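Local structure of UTP--glucose-1-phosphate uridylyltransferase (Acinetobacter baumannii, 6IKX) at residues A[52-57]-A[114-119]; A[71-76]-A[83-88]; A[218-223]-A[231-236]. The protein catalyses the reversible formation of UDP-glucose and diphosphate from UTP and alpha-D-glucose 1-phosphate, and may contribute to stationary-phase survival. The protein carries 1 engineered substitution. All coordinates share one frame; numbering follows the deposited sequence.

Interaction 1: A[52-57]-A[114-119]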
# COMPACT_ATOMS: atom_id res chain seq x y z
N ILE A 52 -18.35 5.69 9.36
CA ILE A 52 -17.64 4.53 9.97
C ILE A 52 -17.45 3.48 8.88
O ILE A 52 -18.42 2.75 8.62
CB ILE A 52 -18.41 3.98 11.18
CG1 ILE A 52 -18.80 5.12 12.13
CG2 ILE A 52 -17.60 2.89 11.89
CD1 ILE A 52 -19.68 4.70 13.29
N LEU A 53 -16.28 3.46 8.24
CA LEU A 53 -15.93 2.48 7.16
C LEU A 53 -15.55 1.15 7.84
O LEU A 53 -14.57 1.15 8.60
CB LEU A 53 -14.73 3.00 6.35
CG LEU A 53 -14.88 4.33 5.64
CD1 LEU A 53 -13.61 4.71 4.93
CD2 LEU A 53 -16.02 4.30 4.65
N VAL A 54 -16.27 0.05 7.61
CA VAL A 54 -15.80 -1.30 8.06
C VAL A 54 -15.00 -1.86 6.90
O VAL A 54 -15.61 -2.12 5.83
CB VAL A 54 -16.97 -2.22 8.47
CG1 VAL A 54 -16.47 -3.52 9.07
CG2 VAL A 54 -17.87 -1.54 9.47
N THR A 55 -13.69 -2.00 7.06
CA THR A 55 -12.83 -2.16 5.86
C THR A 55 -11.93 -3.41 5.92
O THR A 55 -11.91 -4.18 6.88
CB THR A 55 -12.10 -0.83 5.58
OG1 THR A 55 -11.74 -0.84 4.19
CG2 THR A 55 -10.91 -0.56 6.46
N HIS A 56 -11.27 -3.63 4.81
CA HIS A 56 -10.31 -4.73 4.55
C HIS A 56 -8.95 -4.08 4.34
O HIS A 56 -8.91 -2.94 3.76
CB HIS A 56 -10.81 -5.53 3.35
CG HIS A 56 -10.05 -6.76 3.05
ND1 HIS A 56 -9.18 -6.83 1.98
CD2 HIS A 56 -10.02 -7.96 3.65
CE1 HIS A 56 -8.64 -8.04 1.94
NE2 HIS A 56 -9.15 -8.74 2.96
N SER A 57 -7.91 -4.82 4.74
CA SER A 57 -6.47 -4.50 4.56
C SER A 57 -6.14 -4.12 3.10
O SER A 57 -5.12 -3.48 2.92
CB SER A 57 -5.61 -5.66 5.02
OG SER A 57 -5.86 -6.80 4.21
N LEU A 114 -21.46 -5.58 13.24
CA LEU A 114 -20.98 -5.90 14.61
C LEU A 114 -19.55 -5.37 14.85
O LEU A 114 -19.26 -4.96 16.01
CB LEU A 114 -21.02 -7.42 14.78
CG LEU A 114 -21.35 -7.94 16.17
CD1 LEU A 114 -20.66 -9.28 16.38
CD2 LEU A 114 -20.99 -6.96 17.27
N CYS A 115 -18.68 -5.39 13.82
CA CYS A 115 -17.28 -4.88 13.87
C CYS A 115 -17.25 -3.40 14.27
O CYS A 115 -16.34 -3.00 14.94
CB CYS A 115 -16.56 -5.04 12.54
SG CYS A 115 -16.21 -6.76 12.08
N ALA A 116 -18.28 -2.64 13.95
CA ALA A 116 -18.39 -1.22 14.33
C ALA A 116 -19.02 -1.02 15.72
O ALA A 116 -19.45 0.09 15.99
CB ALA A 116 -19.19 -0.48 13.28
N LYS A 117 -19.06 -2.01 16.59
CA LYS A 117 -19.86 -1.88 17.84
C LYS A 117 -19.25 -0.78 18.72
O LYS A 117 -19.98 0.11 19.16
CB LYS A 117 -19.92 -3.21 18.58
CG LYS A 117 -20.37 -3.12 20.03
CD LYS A 117 -20.57 -4.47 20.65
CE LYS A 117 -20.53 -4.44 22.16
NZ LYS A 117 -20.39 -5.80 22.72
N SER A 118 -17.94 -0.88 18.97
CA SER A 118 -17.14 0.02 19.84
C SER A 118 -17.30 1.46 19.38
O SER A 118 -17.44 2.32 20.23
CB SER A 118 -15.69 -0.38 19.80
OG SER A 118 -15.18 -0.18 18.50
N VAL A 119 -17.30 1.68 18.08
CA VAL A 119 -17.43 3.04 17.50
C VAL A 119 -18.89 3.45 17.59
O VAL A 119 -19.12 4.63 17.82
CB VAL A 119 -16.86 3.09 16.07
CG1 VAL A 119 -16.89 4.47 15.46
CG2 VAL A 119 -15.43 2.57 16.08

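Interaction 2: A[71-76]-A[83-88]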
# COMPACT_ATOMS: atom_id res chain seq x y z
N GLU A 71 1.90 15.24 -1.88
CA GLU A 71 2.47 15.28 -3.24
C GLU A 71 1.41 15.71 -4.25
O GLU A 71 1.76 16.34 -5.24
CB GLU A 71 3.06 13.93 -3.65
CG GLU A 71 3.90 13.97 -4.91
CD GLU A 71 4.76 12.74 -5.17
OE1 GLU A 71 4.78 11.82 -4.31
OE2 GLU A 71 5.45 12.71 -6.23
N LEU A 72 0.15 15.34 -4.07
CA LEU A 72 -0.83 15.63 -5.14
C LEU A 72 -1.09 17.14 -5.16
O LEU A 72 -1.16 17.74 -6.24
CB LEU A 72 -2.12 14.87 -4.90
CG LEU A 72 -3.20 15.18 -5.93
CD1 LEU A 72 -2.66 14.90 -7.34
CD2 LEU A 72 -4.48 14.40 -5.65
N GLU A 73 -1.26 17.71 -3.97
CA GLU A 73 -1.60 19.12 -3.72
C GLU A 73 -0.46 20.01 -4.23
O GLU A 73 -0.74 20.91 -5.03
CB GLU A 73 -1.94 19.30 -2.24
CG GLU A 73 -3.32 18.76 -1.92
CD GLU A 73 -3.63 18.56 -0.45
OE1 GLU A 73 -3.00 19.23 0.39
OE2 GLU A 73 -4.50 17.74 -0.16
N THR A 74 0.79 19.69 -3.89
CA THR A 74 1.92 20.53 -4.30
C THR A 74 2.08 20.42 -5.82
O THR A 74 2.31 21.46 -6.42
CB THR A 74 3.18 20.37 -3.45
OG1 THR A 74 4.19 20.13 -4.43
CG2 THR A 74 3.14 19.31 -2.37
N THR A 75 1.82 19.28 -6.44
CA THR A 75 1.77 19.20 -7.92
C THR A 75 0.72 20.20 -8.42
O THR A 75 1.05 20.93 -9.35
CB THR A 75 1.44 17.80 -8.43
OG1 THR A 75 2.38 16.86 -7.92
CG2 THR A 75 1.44 17.72 -9.95
N LEU A 76 -0.48 20.22 -7.81
CA LEU A 76 -1.64 21.06 -8.22
C LEU A 76 -1.34 22.56 -8.03
O LEU A 76 -1.86 23.36 -8.84
CB LEU A 76 -2.90 20.70 -7.42
CG LEU A 76 -3.68 19.46 -7.85
CD1 LEU A 76 -4.89 19.26 -6.95
CD2 LEU A 76 -4.15 19.57 -9.28
N ASP A 83 -8.39 26.07 -8.39
CA ASP A 83 -9.82 25.70 -8.20
C ASP A 83 -9.90 24.18 -7.95
O ASP A 83 -10.74 23.76 -7.16
CB ASP A 83 -10.72 26.19 -9.34
N LEU A 84 -8.99 23.40 -8.54
CA LEU A 84 -8.99 21.92 -8.44
C LEU A 84 -8.55 21.54 -7.03
O LEU A 84 -9.25 20.79 -6.35
CB LEU A 84 -8.02 21.34 -9.46
CG LEU A 84 -8.55 20.28 -10.42
CD1 LEU A 84 -7.36 19.62 -11.11
CD2 LEU A 84 -9.43 19.26 -9.71
N LEU A 85 -7.39 22.04 -6.64
CA LEU A 85 -6.83 21.85 -5.29
C LEU A 85 -7.88 22.16 -4.22
O LEU A 85 -7.83 21.58 -3.11
CB LEU A 85 -5.64 22.79 -5.19
CG LEU A 85 -4.99 22.89 -3.83
CD1 LEU A 85 -4.24 21.60 -3.51
CD2 LEU A 85 -4.05 24.08 -3.80
N ALA A 86 -8.79 23.09 -4.52
CA ALA A 86 -9.84 23.50 -3.56
C ALA A 86 -10.92 22.42 -3.52
O ALA A 86 -11.44 22.16 -2.40
CB ALA A 86 -10.39 24.86 -3.93
N GLU A 87 -11.22 21.81 -4.67
CA GLU A 87 -12.23 20.73 -4.82
C GLU A 87 -11.73 19.47 -4.09
O GLU A 87 -12.51 18.94 -3.26
CB GLU A 87 -12.56 20.46 -6.30
N ILE A 88 -10.47 19.06 -4.33
CA ILE A 88 -9.93 17.74 -3.86
C ILE A 88 -9.46 17.87 -2.40
O ILE A 88 -9.11 16.84 -1.79
CB ILE A 88 -8.84 17.19 -4.82
CG1 ILE A 88 -7.56 18.02 -4.82
CG2 ILE A 88 -9.41 17.03 -6.22
CD1 ILE A 88 -6.38 17.34 -4.17
O HOH W 1 -5.91 15.85 -1.08

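Interaction 3: A[218-223]-A[231-236]. With SO4 (sulfate ion), chain D.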
# COMPACT_ATOMS: atom_id res chain seq x y z
N GLN A 218 -26.07 -6.25 20.18
CA GLN A 218 -26.17 -7.38 21.14
C GLN A 218 -27.03 -8.46 20.50
O GLN A 218 -26.77 -9.65 20.73
CB GLN A 218 -26.79 -6.95 22.46
CG GLN A 218 -25.76 -6.42 23.45
CD GLN A 218 -25.32 -5.04 23.06
OE1 GLN A 218 -26.15 -4.19 22.73
NE2 GLN A 218 -24.01 -4.81 23.09
N LEU A 219 -27.99 -8.02 19.71
CA LEU A 219 -28.74 -8.95 18.85
C LEU A 219 -27.76 -9.66 17.89
O LEU A 219 -27.84 -10.90 17.82
CB LEU A 219 -29.84 -8.19 18.13
CG LEU A 219 -30.93 -7.60 19.04
CD1 LEU A 219 -32.08 -7.00 18.22
CD2 LEU A 219 -31.45 -8.64 20.00
N LEU A 220 -26.88 -8.94 17.19
CA LEU A 220 -25.92 -9.56 16.21
C LEU A 220 -24.97 -10.52 16.94
O LEU A 220 -24.58 -11.52 16.33
CB LEU A 220 -25.14 -8.48 15.43
CG LEU A 220 -25.93 -7.77 14.32
CD1 LEU A 220 -25.24 -6.50 13.92
CD2 LEU A 220 -26.10 -8.65 13.09
N GLU A 221 -24.62 -10.25 18.21
CA GLU A 221 -23.75 -11.14 19.02
C GLU A 221 -24.49 -12.44 19.36
O GLU A 221 -23.84 -13.33 19.89
CB GLU A 221 -23.30 -10.43 20.31
CG GLU A 221 -22.13 -9.49 20.08
CD GLU A 221 -21.76 -8.50 21.17
OE1 GLU A 221 -22.60 -8.18 22.02
OE2 GLU A 221 -20.61 -8.00 21.13
N ASN A 222 -25.79 -12.56 19.07
CA ASN A 222 -26.64 -13.69 19.55
C ASN A 222 -27.44 -14.32 18.41
O ASN A 222 -28.45 -14.97 18.70
CB ASN A 222 -27.54 -13.23 20.71
CG ASN A 222 -26.75 -13.08 22.00
OD1 ASN A 222 -26.48 -14.07 22.66
ND2 ASN A 222 -26.34 -11.86 22.33
N THR A 223 -27.00 -14.17 17.15
CA THR A 223 -27.69 -14.72 15.96
C THR A 223 -27.30 -16.18 15.73
O THR A 223 -26.17 -16.46 15.34
CB THR A 223 -27.40 -13.94 14.68
OG1 THR A 223 -25.99 -14.03 14.43
CG2 THR A 223 -27.83 -12.50 14.77
N ILE A 231 -23.01 -14.55 10.05
CA ILE A 231 -23.90 -13.74 10.93
C ILE A 231 -24.75 -12.83 10.04
O ILE A 231 -24.16 -12.02 9.31
CB ILE A 231 -23.11 -12.92 11.98
CG1 ILE A 231 -22.58 -13.75 13.16
CG2 ILE A 231 -23.97 -11.79 12.50
CD1 ILE A 231 -22.31 -15.23 12.86
N GLN A 232 -26.08 -12.96 10.15
CA GLN A 232 -27.13 -12.50 9.19
C GLN A 232 -27.90 -11.30 9.81
O GLN A 232 -28.67 -11.48 10.77
CB GLN A 232 -28.02 -13.72 8.92
CG GLN A 232 -28.44 -13.97 7.47
CD GLN A 232 -27.32 -14.51 6.60
OE1 GLN A 232 -27.13 -14.07 5.46
NE2 GLN A 232 -26.58 -15.46 7.15
N LEU A 233 -27.71 -10.09 9.29
CA LEU A 233 -28.47 -8.88 9.72
C LEU A 233 -29.99 -9.14 9.75
O LEU A 233 -30.62 -8.71 10.71
CB LEU A 233 -28.12 -7.71 8.79
CG LEU A 233 -28.75 -6.37 9.17
CD1 LEU A 233 -28.40 -5.99 10.60
CD2 LEU A 233 -28.36 -5.26 8.20
N THR A 234 -30.57 -9.78 8.75
CA THR A 234 -32.04 -9.97 8.58
C THR A 234 -32.65 -10.71 9.76
O THR A 234 -33.83 -10.41 10.07
CB THR A 234 -32.38 -10.75 7.30
OG1 THR A 234 -31.56 -11.91 7.29
CG2 THR A 234 -32.15 -9.93 6.05
N ASP A 235 -31.88 -11.58 10.43
CA ASP A 235 -32.39 -12.34 11.60
C ASP A 235 -31.93 -11.70 12.92
O ASP A 235 -32.53 -12.02 13.97
CB ASP A 235 -32.19 -13.85 11.42
CG ASP A 235 -30.76 -14.33 11.38
OD1 ASP A 235 -29.96 -13.80 12.16
OD2 ASP A 235 -30.49 -15.24 10.57
N ALA A 236 -30.97 -10.78 12.91
CA ALA A 236 -30.82 -9.83 14.04
C ALA A 236 -32.05 -8.90 14.07
O ALA A 236 -32.56 -8.64 15.15
CB ALA A 236 -29.55 -9.05 13.91
S SO4 D . -27.50 -10.28 6.07
O1 SO4 D . -26.55 -9.93 7.08
O2 SO4 D . -27.96 -9.10 5.37
O3 SO4 D . -26.88 -11.18 5.13
O4 SO4 D . -28.63 -10.93 6.68

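Interaction 1: A[52-57]-A[114-119]
Ile52 places CG1 beside its backbone N (chi1 -49°) and runs on extended to CD1, which carries the end of the chain to Val119. Val119 in turn has CG1 opposite its own backbone N (chi1 -177°), and the two side chains meet tip to tip with Ile52 CD1 only 3.5 Å from Val119 CG1. The other branch of Ile52, CG2, lies between Ala116 CB and Val119 CG1, 4.0 Å from each. Val54, two residues on and facing the same way, does split its branches. Its CG1 comes within 3.8 Å of Cys115 CB, while CG2 approaches Ala116 CB at 4.2 Å. The methyl of Ala116 thus touches both branched side chains, at the N-cap position where helix 109-115 gives way to helix 117-120. No hydrogen bond links the segments; the contact is wholly hydrophobic and mostly buried. Gln103, a UTP-binding residue, lies near Val54. Strand 50-55 runs parallel to its neighbours 4-8 and 97-102 in the Rossmann-like sheet of the GT-A nucleotidyltransferase fold, and the two short helices cover one face of it, with Ala116 also reaching Val6 on strand 4-8.

Interaction 2: A[71-76]-A[83-88]
Leu72 begins the contact with its CD2 methyl, which lies 3.8 Å from Ile88 CD1 as the two side chains meet at a slant. Glu73 follows and contributes the aliphatic part of its chain: CG is 3.4 Å from Leu85 CD1, and the two chains cross nearly at a right angle. Beyond CG the glutamate is extended, taking its carboxylate past Ile88 to a salt bridge with Arg68 through OE1. One turn after Leu72 stands Leu76, whose two methyls are split between partners. CD1 meets Ile88 CG1 tip to tip at 3.6 Å and also lies close to the backbone of Leu85, while CD2 meets Leu84 CD1 at 3.7 Å, roughly crosswise. In Ile88, CG1 sits between the backbone N and the carbonyl carbon (chi1 68°), a torsion that turns it to the facing helix; there CG1 and CD1 both meet Leu76 CD1, and CD1 meets Leu72 CD2 as well. Helices 70-78 and 82-87 form an antiparallel helical hairpin, the segment axes 9.6 Å apart at 158°. Leu76, Leu84 and Ile88 also pack on a neighbouring subunit, against its Thr14 and Leu17; Thr14 there is a UTP-binding residue, as is Lys81 in the hairpin's own turn. With no direct hydrogen bond between them, the two helices cohere through aliphatic contact, while the carboxylate of Glu73 is paired with Arg68, which probably offsets its charge beside the leucines and Ile88.

Interaction 3: A[218-223]-A[231-236]
Thr223 meets its neighbours with polarity reversed: the hydroxyl faces the hydrocarbon of Ile231, whereas its carbons face the carboxylate of Asp235. OG1 lies 3.6 Å from Ile231 CG2 and about as near to CG1, and within its own segment it makes a weak hydrogen bond to Leu220 O. Holding OG1 between the backbone N and the carbonyl carbon (chi1 62°) leaves CG2 turned to the facing helix, where it packs 3.9 Å from Ala236 CB. Asp235 crosses the threonine at about a right angle, with OD1 3.6 Å from Thr223 CB. The same methyl of Ala236 is met by Leu220, whose CD2 approaches it to 3.6 Å. That CD2 also reaches Ile231 CG2 at 3.8 Å, the two side chains crossing at a slant, and so sits over the start of the second helix. Leu219 comes alongside Ala236, its CD1 against the carbonyl oxygen. The contact thereby packs helix 216-220, and the type I turn from Leu220 to Thr223, against the first turn of helix 233-240, within the GT-A nucleotidyltransferase fold. Gln232 is the N-cap of that second helix, and its O accepts from the backbone N of both Asp235 and Ala236. A sulfate, probably from the crystallisation liquor, occupies the same helix end. Thr234 N points almost straight at sulfate O4 (3.1 Å, 176°), and Thr234 OG1 donates to that oxygen too; Leu233 N also approaches O1, at a separation too short to be taken at face value. Away from the anion, Leu220 packs on Val113 and Leu114, and Leu233 on Leu109, all of helix 109-115.

In the fold
Along the chain, interaction 2 is nested within the loop closed by interaction 1, and interaction 3 follows both. Interactions 1 and 3 are neighbours, their centres 16 Å apart, and they touch directly: Lys117 forms a salt bridge with Glu221, and Leu114 packs on Glu221. Helix 109-115 therefore connects the sheet face at strand 50-55 with helices 216-220 and 233-240. Interaction 2 stands apart, its centre 30 Å from that of interaction 1 and 44 Å from that of interaction 3, on the opposite side of the chain's centre from the latter. Its hairpin packs on neighbouring subunits; interaction 1 also borders other subunits, whereas no other chain of the assembly touches the segments of interaction 3.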